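PDB 6KR6: protein piwi, which binds piRNAs and, in complex with them, directs the silencing of transposable elements in Drosophila. Local coordinates for residues C508-D513 with V535-T540; V447-R452 with E480-D485; R517-K522 with G792-S797. All coordinates share one frame; numbering follows the deposited sequence.

Interaction 1: C508-D513 with V535-T540; sequences CLVPND and VVTLKT. With nucleotides of chain B.
Cys-508 and Val-510 hydrogen-bond to Val-536 between parallel strands 508-510 and 535-537, whose axes approach to 5.0 Å at an angle of 25°. Val-536 uses both of its backbone polar groups: its N reaches Cys-508 O at 3.2 Å, and its O accepts Val-510 N at 3.1 Å in a nearly straight bond (176° at the hydrogen). On one face of the pair, Leu-509 CD1 comes up against Val-536 CG1 at 3.8 Å. On the other, Val-510 and Val-535 cross at about a right angle, their CG1 methyls 3.7 Å apart. With chi1 at 177°, CG1 of Val-535 stands opposite the backbone N and fits between Val-510 and the ribose of U1 of chain B, 3.4 Å from O4'. With an alanine in place of Val-535 both methyls go, and a gap would probably open between Val-510 and that ribose. Thr-537 meets the first phosphodiester link of the guide strand with two donors. Its OG1 bonds to O3' of U1 of chain B at 2.8 Å, and its N to OP2 of A2 of chain B at 2.6 Å. Thr-537 thus grips the RNA backbone rather than a base. The pair belongs to the four-stranded parallel sheet of an Argonaute MID domain and forms a beta-alpha-beta unit with helix 515-528. That helix lays Tyr-518 on Val-535, helix 454-471 packs Leu-460 against Leu-509 and Val-536, and strand 446-450 flanks strand 506-510 on its other edge.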
loop_
_atom_site.group_PDB
_atom_site.type_symbol
_atom_site.label_atom_id
_atom_site.label_comp_id
_atom_site.label_asym_id
_atom_site.label_seq_id
_atom_site.Cartn_x
_atom_site.Cartn_y
_atom_site.Cartn_z
ATOM N N CYS A 508 -2.704 7.204 -32.169
ATOM C CA CYS A 508 -3.341 8.516 -32.192
ATOM C C CYS A 508 -2.384 9.552 -31.620
ATOM O O CYS A 508 -1.982 9.456 -30.456
ATOM C CB CYS A 508 -4.652 8.504 -31.404
ATOM S SG CYS A 508 -5.956 7.503 -32.149
ATOM N N LEU A 509 -2.028 10.539 -32.438
ATOM C CA LEU A 509 -1.178 11.642 -32.009
ATOM C C LEU A 509 -2.062 12.732 -31.412
ATOM O O LEU A 509 -2.985 13.219 -32.074
ATOM C CB LEU A 509 -0.361 12.179 -33.183
ATOM C CG LEU A 509 0.873 13.022 -32.851
ATOM C CD1 LEU A 509 1.857 12.213 -32.023
ATOM C CD2 LEU A 509 1.534 13.536 -34.122
ATOM N N VAL A 510 -1.783 13.110 -30.168
ATOM C CA VAL A 510 -2.624 14.069 -29.454
ATOM C C VAL A 510 -1.850 15.364 -29.244
ATOM O O VAL A 510 -0.610 15.353 -29.257
ATOM C CB VAL A 510 -3.112 13.493 -28.116
ATOM C CG1 VAL A 510 -3.783 12.148 -28.332
ATOM C CG2 VAL A 510 -1.959 13.374 -27.134
ATOM N N PRO A 511 -2.528 16.500 -29.058
ATOM C CA PRO A 511 -1.800 17.759 -28.849
ATOM C C PRO A 511 -1.251 17.922 -27.439
ATOM O O PRO A 511 -0.135 18.421 -27.268
ATOM C CB PRO A 511 -2.855 18.835 -29.155
ATOM C CG PRO A 511 -3.968 18.121 -29.862
ATOM C CD PRO A 511 -3.959 16.733 -29.311
ATOM N N ASN A 512 -2.011 17.520 -26.423
ATOM C CA ASN A 512 -1.655 17.847 -25.048
ATOM C C ASN A 512 -1.992 16.671 -24.134
ATOM O O ASN A 512 -2.355 15.580 -24.587
ATOM C CB ASN A 512 -2.364 19.132 -24.601
ATOM C CG ASN A 512 -3.875 19.044 -24.730
ATOM O OD1 ASN A 512 -4.424 18.009 -25.112
ATOM N ND2 ASN A 512 -4.557 20.134 -24.403
ATOM N N ASP A 513 -1.875 16.921 -22.832
ATOM C CA ASP A 513 -2.125 15.921 -21.796
ATOM C C ASP A 513 -3.551 16.094 -21.270
ATOM O O ASP A 513 -3.791 16.566 -20.159
ATOM C CB ASP A 513 -1.084 16.058 -20.685
ATOM C CG ASP A 513 -1.089 14.887 -19.718
ATOM O OD1 ASP A 513 -2.169 14.520 -19.211
ATOM O OD2 ASP A 513 0.001 14.339 -19.455
ATOM N N VAL A 535 -1.368 5.883 -27.799
ATOM C CA VAL A 535 -1.477 7.333 -27.711
ATOM C C VAL A 535 -0.085 7.910 -27.493
ATOM O O VAL A 535 0.690 7.393 -26.682
ATOM C CB VAL A 535 -2.435 7.757 -26.578
ATOM C CG1 VAL A 535 -2.478 9.270 -26.450
ATOM C CG2 VAL A 535 -3.827 7.201 -26.829
ATOM N N VAL A 536 0.231 8.978 -28.224
ATOM C CA VAL A 536 1.521 9.652 -28.131
ATOM C C VAL A 536 1.265 11.139 -27.928
ATOM O O VAL A 536 0.636 11.785 -28.776
ATOM C CB VAL A 536 2.385 9.421 -29.381
ATOM C CG1 VAL A 536 3.672 10.226 -29.292
ATOM C CG2 VAL A 536 2.689 7.940 -29.555
ATOM N N THR A 537 1.747 11.680 -26.810
ATOM C CA THR A 537 1.620 13.108 -26.551
ATOM C C THR A 537 2.503 13.891 -27.516
ATOM O O THR A 537 3.582 13.437 -27.900
ATOM C CB THR A 537 2.003 13.426 -25.104
ATOM O OG1 THR A 537 1.317 12.530 -24.222
ATOM C CG2 THR A 537 1.628 14.856 -24.744
ATOM N N LEU A 538 2.027 15.074 -27.918
ATOM C CA LEU A 538 2.756 15.871 -28.901
ATOM C C LEU A 538 4.152 16.230 -28.407
ATOM O O LEU A 538 5.104 16.264 -29.196
ATOM C CB LEU A 538 1.970 17.136 -29.242
ATOM C CG LEU A 538 2.574 18.015 -30.338
ATOM C CD1 LEU A 538 2.676 17.236 -31.639
ATOM C CD2 LEU A 538 1.751 19.278 -30.522
ATOM N N LYS A 539 4.293 16.495 -27.105
ATOM C CA LYS A 539 5.603 16.802 -26.539
ATOM C C LYS A 539 6.599 15.667 -26.737
ATOM O O LYS A 539 7.810 15.912 -26.740
ATOM C CB LYS A 539 5.467 17.118 -25.049
ATOM N N THR A 540 6.114 14.438 -26.915
ATOM C CA THR A 540 7.012 13.305 -27.112
ATOM C C THR A 540 7.711 13.379 -28.465
ATOM O O THR A 540 8.886 13.015 -28.580
ATOM C CB THR A 540 6.230 11.995 -26.980
ATOM O OG1 THR A 540 5.660 11.906 -25.669
ATOM C CG2 THR A 540 7.133 10.796 -27.220
ATOM O OP3 U B 1 0.186 3.898 -24.586
ATOM P P U B 1 -1.099 4.415 -24.071
ATOM O OP1 U B 1 -2.172 3.992 -25.004
ATOM O OP2 U B 1 -1.193 4.012 -22.648
ATOM O "O5'" U B 1 -1.047 6.006 -24.114
ATOM C "C5'" U B 1 -0.211 6.739 -23.223
ATOM C "C4'" U B 1 -0.037 8.167 -23.673
ATOM O "O4'" U B 1 -1.231 8.927 -23.340
ATOM C "C3'" U B 1 1.137 8.917 -23.044
ATOM O "O3'" U B 1 1.724 9.780 -24.016
ATOM C "C2'" U B 1 0.470 9.751 -21.954
ATOM O "O2'" U B 1 1.176 10.921 -21.597
ATOM C "C1'" U B 1 -0.875 10.076 -22.597
ATOM N N1 U B 1 -1.943 10.359 -21.625
ATOM C C2 U B 1 -2.836 11.367 -21.929
ATOM O O2 U B 1 -2.782 12.004 -22.966
ATOM N N3 U B 1 -3.804 11.594 -20.980
ATOM C C4 U B 1 -3.961 10.936 -19.779
ATOM O O4 U B 1 -4.885 11.256 -19.028
ATOM C C5 U B 1 -2.991 9.913 -19.533
ATOM C C6 U B 1 -2.037 9.669 -20.440
ATOM P P A B 2 3.306 10.058 -23.997
ATOM O OP1 A B 2 3.628 10.670 -22.683
ATOM O OP2 A B 2 3.681 10.750 -25.256
ATOM O "O5'" A B 2 3.964 8.608 -24.019
ATOM C "C5'" A B 2 3.683 7.670 -25.049
ATOM C "C4'" A B 2 4.600 6.481 -24.934
ATOM O "O4'" A B 2 5.923 6.874 -25.376
ATOM C "C3'" A B 2 4.800 5.963 -23.513
ATOM O "O3'" A B 2 3.826 4.997 -23.150
ATOM C "C2'" A B 2 6.217 5.407 -23.532
ATOM O "O2'" A B 2 6.230 4.093 -24.066
ATOM C "C1'" A B 2 6.907 6.337 -24.528
ATOM N N9 A B 2 7.613 7.465 -23.891
ATOM C C8 A B 2 7.289 8.794 -24.014
ATOM N N7 A B 2 8.093 9.598 -23.366
ATOM C C5 A B 2 9.019 8.742 -22.787
ATOM C C6 A B 2 10.137 8.979 -21.970
ATOM N N6 A B 2 10.525 10.196 -21.581
ATOM N N1 A B 2 10.852 7.909 -21.559
ATOM C C2 A B 2 10.463 6.689 -21.951
ATOM N N3 A B 2 9.431 6.339 -22.717
ATOM C C4 A B 2 8.741 7.424 -23.108
#

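Interaction 2: V447-R452 with E480-D485; sequences VIAPQR and EFIIYD
Ala-449 O takes the N-H of Ile-483, with Ile-483 N at 2.9 Å, and beside it the CA-H of Ile-482, with Ile-482 CA 3.1 Å from Ala-449 O. Phe-481 O is gripped in the same way, by Ala-449 N at 2.9 Å and by the CA-H of Ile-448. Phe-481 N to Val-447 O and Gln-451 N to Ile-483 O complete a four-bond parallel ladder, the last of them the most bent at 131°. Ile-448 and Phe-481 lie alongside each other, pointing the same way. With chi1 at -56°, CG1 of Ile-448 sits beside its own backbone N and touches Phe-481 CB at 3.6 Å, while the aromatic ring leads on to Ala-494 and Cys-498 of helix 488-499. Further along that face, Pro-450 CB meets Ile-483 CG1 at 4.2 Å. At the strand ends, Gln-451 CB rests on Ile-482 CG2 at 3.8 Å, and its amide is turned 60° from the Tyr-484 ring. Helix 454-471 makes the beta-alpha-beta crossover and covers Ala-449 with Leu-457. Because every hydrogen bond across the pair runs between backbones, the register of strand 479-483, outermost in the MID sheet, probably depends little on the identity of its side chains, which add apolar contact.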
loop_
_atom_site.group_PDB
_atom_site.type_symbol
_atom_site.label_atom_id
_atom_site.label_comp_id
_atom_site.label_asym_id
_atom_site.label_seq_id
_atom_site.Cartn_x
_atom_site.Cartn_y
_atom_site.Cartn_z
ATOM N N VAL A 447 -3.071 5.450 -38.448
ATOM C CA VAL A 447 -2.574 6.562 -37.651
ATOM C C VAL A 447 -3.508 7.744 -37.858
ATOM O O VAL A 447 -3.675 8.216 -38.991
ATOM C CB VAL A 447 -1.131 6.944 -38.016
ATOM C CG1 VAL A 447 -0.778 8.275 -37.393
ATOM C CG2 VAL A 447 -0.167 5.870 -37.547
ATOM N N ILE A 448 -4.105 8.222 -36.767
ATOM C CA ILE A 448 -5.041 9.340 -36.775
ATOM C C ILE A 448 -4.347 10.547 -36.161
ATOM O O ILE A 448 -3.814 10.466 -35.048
ATOM C CB ILE A 448 -6.330 8.997 -36.010
ATOM C CG1 ILE A 448 -6.965 7.728 -36.582
ATOM C CG2 ILE A 448 -7.309 10.159 -36.059
ATOM C CD1 ILE A 448 -8.218 7.293 -35.860
ATOM N N ALA A 449 -4.359 11.664 -36.882
ATOM C CA ALA A 449 -3.668 12.870 -36.446
ATOM C C ALA A 449 -4.315 14.068 -37.124
ATOM O O ALA A 449 -4.955 13.920 -38.171
ATOM C CB ALA A 449 -2.168 12.800 -36.781
ATOM N N PRO A 450 -4.179 15.262 -36.552
ATOM C CA PRO A 450 -4.707 16.458 -37.213
ATOM C C PRO A 450 -3.729 17.008 -38.241
ATOM O O PRO A 450 -2.534 16.711 -38.231
ATOM C CB PRO A 450 -4.919 17.447 -36.059
ATOM C CG PRO A 450 -4.086 16.932 -34.915
ATOM C CD PRO A 450 -3.517 15.588 -35.277
ATOM N N GLN A 451 -4.273 17.833 -39.141
ATOM C CA GLN A 451 -3.484 18.347 -40.258
ATOM C C GLN A 451 -2.327 19.218 -39.787
ATOM O O GLN A 451 -1.291 19.294 -40.460
ATOM C CB GLN A 451 -4.386 19.128 -41.216
ATOM C CG GLN A 451 -3.683 19.650 -42.459
ATOM C CD GLN A 451 -4.624 20.362 -43.408
ATOM O OE1 GLN A 451 -5.844 20.275 -43.272
ATOM N NE2 GLN A 451 -4.060 21.074 -44.377
ATOM N N ARG A 452 -2.469 19.865 -38.629
ATOM C CA ARG A 452 -1.445 20.799 -38.173
ATOM C C ARG A 452 -0.141 20.099 -37.808
ATOM O O ARG A 452 0.932 20.701 -37.923
ATOM C CB ARG A 452 -1.965 21.597 -36.979
ATOM N N GLU A 480 -3.257 6.592 -43.413
ATOM C CA GLU A 480 -3.292 8.008 -43.076
ATOM C C GLU A 480 -4.720 8.426 -42.739
ATOM O O GLU A 480 -5.627 8.267 -43.563
ATOM C CB GLU A 480 -2.743 8.811 -44.255
ATOM C CG GLU A 480 -2.732 10.317 -44.093
ATOM C CD GLU A 480 -2.108 11.017 -45.290
ATOM O OE1 GLU A 480 -1.145 10.468 -45.867
ATOM O OE2 GLU A 480 -2.582 12.112 -45.661
ATOM N N PHE A 481 -4.929 8.960 -41.531
ATOM C CA PHE A 481 -6.234 9.463 -41.100
ATOM C C PHE A 481 -6.016 10.873 -40.558
ATOM O O PHE A 481 -5.815 11.070 -39.354
ATOM C CB PHE A 481 -6.868 8.542 -40.062
ATOM C CG PHE A 481 -8.113 7.852 -40.545
ATOM C CD1 PHE A 481 -9.362 8.396 -40.299
ATOM C CD2 PHE A 481 -8.033 6.661 -41.249
ATOM C CE1 PHE A 481 -10.510 7.766 -40.742
ATOM C CE2 PHE A 481 -9.176 6.026 -41.698
ATOM C CZ PHE A 481 -10.417 6.579 -41.444
ATOM N N ILE A 482 -6.056 11.852 -41.454
ATOM C CA ILE A 482 -5.812 13.246 -41.113
ATOM C C ILE A 482 -7.153 13.928 -40.890
ATOM O O ILE A 482 -7.980 14.016 -41.807
ATOM C CB ILE A 482 -5.003 13.958 -42.208
ATOM C CG1 ILE A 482 -3.653 13.267 -42.400
ATOM C CG2 ILE A 482 -4.811 15.421 -41.858
ATOM C CD1 ILE A 482 -2.868 13.083 -41.119
ATOM N N ILE A 483 -7.368 14.400 -39.670
ATOM C CA ILE A 483 -8.549 15.158 -39.327
ATOM C C ILE A 483 -8.200 16.642 -39.334
ATOM O O ILE A 483 -7.045 17.032 -39.477
ATOM C CB ILE A 483 -9.138 14.720 -37.964
ATOM C CG1 ILE A 483 -8.085 14.842 -36.862
ATOM C CG2 ILE A 483 -9.663 13.295 -38.046
ATOM C CD1 ILE A 483 -8.569 14.393 -35.500
ATOM N N TYR A 484 -9.220 17.484 -39.181
ATOM C CA TYR A 484 -9.056 18.933 -39.229
ATOM C C TYR A 484 -8.943 19.539 -37.834
ATOM O O TYR A 484 -7.946 20.195 -37.518
ATOM C CB TYR A 484 -10.226 19.555 -40.003
ATOM C CG TYR A 484 -10.405 18.967 -41.383
ATOM C CD1 TYR A 484 -9.305 18.692 -42.186
ATOM C CD2 TYR A 484 -11.668 18.664 -41.876
ATOM C CE1 TYR A 484 -9.458 18.147 -43.447
ATOM C CE2 TYR A 484 -11.831 18.116 -43.137
ATOM C CZ TYR A 484 -10.722 17.861 -43.917
ATOM O OH TYR A 484 -10.878 17.317 -45.171
ATOM N N ASP A 485 -9.947 19.325 -36.990
ATOM C CA ASP A 485 -9.924 19.833 -35.628
ATOM C C ASP A 485 -9.327 18.796 -34.684
ATOM O O ASP A 485 -9.379 17.591 -34.941
ATOM C CB ASP A 485 -11.331 20.210 -35.163
#

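Interaction 3: R517-K522 with G792-S797; sequences RYSSIK and GTNLHS. With ZN (zinc ion), chain E; nucleotides of chain B.
The Tyr-518 ring has U1 of chain B over one face, with C6 of the uracil 4.0 Å above the ring plane and displaced toward the rim, while Asn-794 ND2 comes obliquely to CD2 at 3.7 Å. The Asn-794 amide is turned 75° from the ring. Its ND2 gives a hydrogen bond to Ser-519 OG at 2.7 Å, 160° at the hydrogen, and OG lies close to the amide plane. Ser-519 OG also bonds to Ala-515 O one turn back in its helix, so this hydroxyl accepts from the asparagine and gives to the carbonyl, which should fix its rotation and that of the amide. One turn on, Lys-522 CB packs on Leu-795 CD2 at 3.6 Å. The lysine chain bends there, chi2 -53°, and runs away from Leu-795 toward the RNA, where NZ bonds to OP1 of U1 of chain B at 2.8 Å. Thr-533 OG1 and Tyr-526 OH hold the same NZ, so the ammonium is set by three partners. Beyond the end of helix 779-795, His-796 turns to positive phi and binds a zinc ion through ND1 at 2.0 Å, its NE2 being bonded to Thr-586 OG1. A ring over the first base and a lysine on its 5' phosphate are the features of the guide 5'-end pocket of Argonaute MID domains. The positive charge of Lys-522 is likely to offset the negative charge of the 5' phosphate, and the Ser-519 to Asn-794 bond ties the pocket helix to the C-terminal part of the PIWI domain.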
loop_
_atom_site.group_PDB
_atom_site.type_symbol
_atom_site.label_atom_id
_atom_site.label_comp_id
_atom_site.label_asym_id
_atom_site.label_seq_id
_atom_site.Cartn_x
_atom_site.Cartn_y
_atom_site.Cartn_z
ATOM N N ARG A 517 -10.105 13.559 -23.650
ATOM C CA ARG A 517 -10.006 12.954 -24.973
ATOM C C ARG A 517 -9.300 11.603 -24.919
ATOM O O ARG A 517 -9.650 10.697 -25.682
ATOM C CB ARG A 517 -9.300 13.904 -25.947
ATOM C CG ARG A 517 -7.821 13.623 -26.177
ATOM C CD ARG A 517 -7.367 14.084 -27.556
ATOM N NE ARG A 517 -7.668 15.491 -27.803
ATOM C CZ ARG A 517 -6.956 16.503 -27.320
ATOM N NH1 ARG A 517 -7.301 17.753 -27.600
ATOM N NH2 ARG A 517 -5.903 16.268 -26.549
ATOM N N TYR A 518 -8.332 11.435 -24.015
ATOM C CA TYR A 518 -7.661 10.145 -23.885
ATOM C C TYR A 518 -8.634 9.070 -23.419
ATOM O O TYR A 518 -8.659 7.955 -23.960
ATOM C CB TYR A 518 -6.481 10.261 -22.919
ATOM C CG TYR A 518 -5.861 8.930 -22.554
ATOM C CD1 TYR A 518 -5.282 8.123 -23.526
ATOM C CD2 TYR A 518 -5.844 8.483 -21.239
ATOM C CE1 TYR A 518 -4.712 6.908 -23.201
ATOM C CE2 TYR A 518 -5.274 7.268 -20.903
ATOM C CZ TYR A 518 -4.711 6.485 -21.888
ATOM O OH TYR A 518 -4.143 5.276 -21.558
ATOM N N SER A 519 -9.451 9.393 -22.413
ATOM C CA SER A 519 -10.436 8.440 -21.922
ATOM C C SER A 519 -11.467 8.115 -22.995
ATOM O O SER A 519 -11.869 6.955 -23.147
ATOM C CB SER A 519 -11.114 8.989 -20.668
ATOM O OG SER A 519 -10.171 9.194 -19.630
ATOM N N SER A 520 -11.901 9.123 -23.760
ATOM C CA SER A 520 -12.865 8.861 -24.825
ATOM C C SER A 520 -12.266 7.965 -25.906
ATOM O O SER A 520 -12.940 7.058 -26.415
ATOM C CB SER A 520 -13.357 10.177 -25.424
ATOM O OG SER A 520 -14.436 9.960 -26.318
ATOM N N ILE A 521 -10.999 8.199 -26.260
ATOM C CA ILE A 521 -10.329 7.366 -27.258
ATOM C C ILE A 521 -10.240 5.925 -26.774
ATOM O O ILE A 521 -10.558 4.982 -27.512
ATOM C CB ILE A 521 -8.937 7.940 -27.584
ATOM C CG1 ILE A 521 -9.063 9.206 -28.432
ATOM C CG2 ILE A 521 -8.075 6.899 -28.284
ATOM C CD1 ILE A 521 -7.739 9.868 -28.737
ATOM N N LYS A 522 -9.807 5.733 -25.526
ATOM C CA LYS A 522 -9.688 4.377 -24.998
ATOM C C LYS A 522 -11.048 3.692 -24.914
ATOM O O LYS A 522 -11.159 2.485 -25.165
ATOM C CB LYS A 522 -9.007 4.397 -23.631
ATOM C CG LYS A 522 -7.508 4.621 -23.696
ATOM C CD LYS A 522 -6.849 3.622 -24.633
ATOM C CE LYS A 522 -5.343 3.800 -24.658
ATOM N NZ LYS A 522 -4.687 2.900 -25.646
ATOM N N GLY A 792 -10.830 1.828 -14.039
ATOM C CA GLY A 792 -11.491 2.679 -13.064
ATOM C C GLY A 792 -11.305 4.165 -13.281
ATOM O O GLY A 792 -12.145 4.953 -12.834
ATOM N N THR A 793 -10.228 4.570 -13.955
ATOM C CA THR A 793 -9.942 5.983 -14.169
ATOM C C THR A 793 -10.496 6.497 -15.494
ATOM O O THR A 793 -11.002 7.623 -15.556
ATOM C CB THR A 793 -8.430 6.226 -14.110
ATOM O OG1 THR A 793 -7.930 5.842 -12.823
ATOM C CG2 THR A 793 -8.104 7.695 -14.353
ATOM N N ASN A 794 -10.428 5.690 -16.552
ATOM C CA ASN A 794 -10.752 6.147 -17.898
ATOM C C ASN A 794 -11.885 5.365 -18.544
ATOM O O ASN A 794 -12.812 5.971 -19.095
ATOM C CB ASN A 794 -9.496 6.073 -18.780
ATOM C CG ASN A 794 -8.283 6.698 -18.120
ATOM O OD1 ASN A 794 -7.558 6.038 -17.377
ATOM N ND2 ASN A 794 -8.060 7.981 -18.382
ATOM N N LEU A 795 -11.840 4.033 -18.494
ATOM C CA LEU A 795 -12.800 3.228 -19.245
ATOM C C LEU A 795 -14.183 3.219 -18.601
ATOM O O LEU A 795 -15.191 3.341 -19.304
ATOM C CB LEU A 795 -12.277 1.801 -19.403
ATOM C CG LEU A 795 -11.024 1.656 -20.269
ATOM C CD1 LEU A 795 -10.684 0.192 -20.503
ATOM C CD2 LEU A 795 -11.203 2.386 -21.591
ATOM N N HIS A 796 -14.251 3.064 -17.277
ATOM C CA HIS A 796 -15.518 3.016 -16.541
ATOM C C HIS A 796 -16.453 1.929 -17.072
ATOM O O HIS A 796 -17.672 2.006 -16.889
ATOM C CB HIS A 796 -16.228 4.376 -16.555
ATOM C CG HIS A 796 -15.474 5.460 -15.849
ATOM N ND1 HIS A 796 -15.354 6.735 -16.355
ATOM C CD2 HIS A 796 -14.805 5.458 -14.671
ATOM C CE1 HIS A 796 -14.640 7.472 -15.524
ATOM N NE2 HIS A 796 -14.295 6.721 -14.493
ATOM N N SER A 797 -15.900 0.916 -17.732
ATOM C CA SER A 797 -16.681 -0.200 -18.249
ATOM C C SER A 797 -15.737 -1.356 -18.543
ATOM O O SER A 797 -14.513 -1.202 -18.548
ATOM C CB SER A 797 -17.478 0.192 -19.497
ATOM O OG SER A 797 -18.606 0.978 -19.152
HETATM ZN ZN ZN E . -16.010 7.438 -18.158
ATOM O OP3 U B 1 0.186 3.898 -24.586
ATOM P P U B 1 -1.099 4.415 -24.071
ATOM O OP1 U B 1 -2.172 3.992 -25.004
ATOM O OP2 U B 1 -1.193 4.012 -22.648
ATOM O "O5'" U B 1 -1.047 6.006 -24.114
ATOM C "C5'" U B 1 -0.211 6.739 -23.223
ATOM C "C4'" U B 1 -0.037 8.167 -23.673
ATOM O "O4'" U B 1 -1.231 8.927 -23.340
ATOM C "C3'" U B 1 1.137 8.917 -23.044
ATOM O "O3'" U B 1 1.724 9.780 -24.016
ATOM C "C2'" U B 1 0.470 9.751 -21.954
ATOM O "O2'" U B 1 1.176 10.921 -21.597
ATOM C "C1'" U B 1 -0.875 10.076 -22.597
ATOM N N1 U B 1 -1.943 10.359 -21.625
ATOM C C2 U B 1 -2.836 11.367 -21.929
ATOM O O2 U B 1 -2.782 12.004 -22.966
ATOM N N3 U B 1 -3.804 11.594 -20.980
ATOM C C4 U B 1 -3.961 10.936 -19.779
ATOM O O4 U B 1 -4.885 11.256 -19.028
ATOM C C5 U B 1 -2.991 9.913 -19.533
ATOM C C6 U B 1 -2.037 9.669 -20.440
#

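From the N terminus, interaction 2 closes first, joining strands 446-450 and 479-483 across a loop that contains helix 454-471. Interaction 1 follows in series, its loop holding helix 515-528. The two share one parallel sheet, since Leu-509 N probably bonds to Ile-448 O where strands 506-510 and 446-450 adjoin. Segment 517-522 lies inside the loop of interaction 1, yet its partner 792-797 comes some 270 residues later, so interactions 1 and 3 cross. They also touch in space, Asn-512 reaching Arg-517. Interaction 3 thereby brings the end of the PIWI domain back to the MID sheet, and with interaction 1 it lines part of the site of the first guide nucleotide.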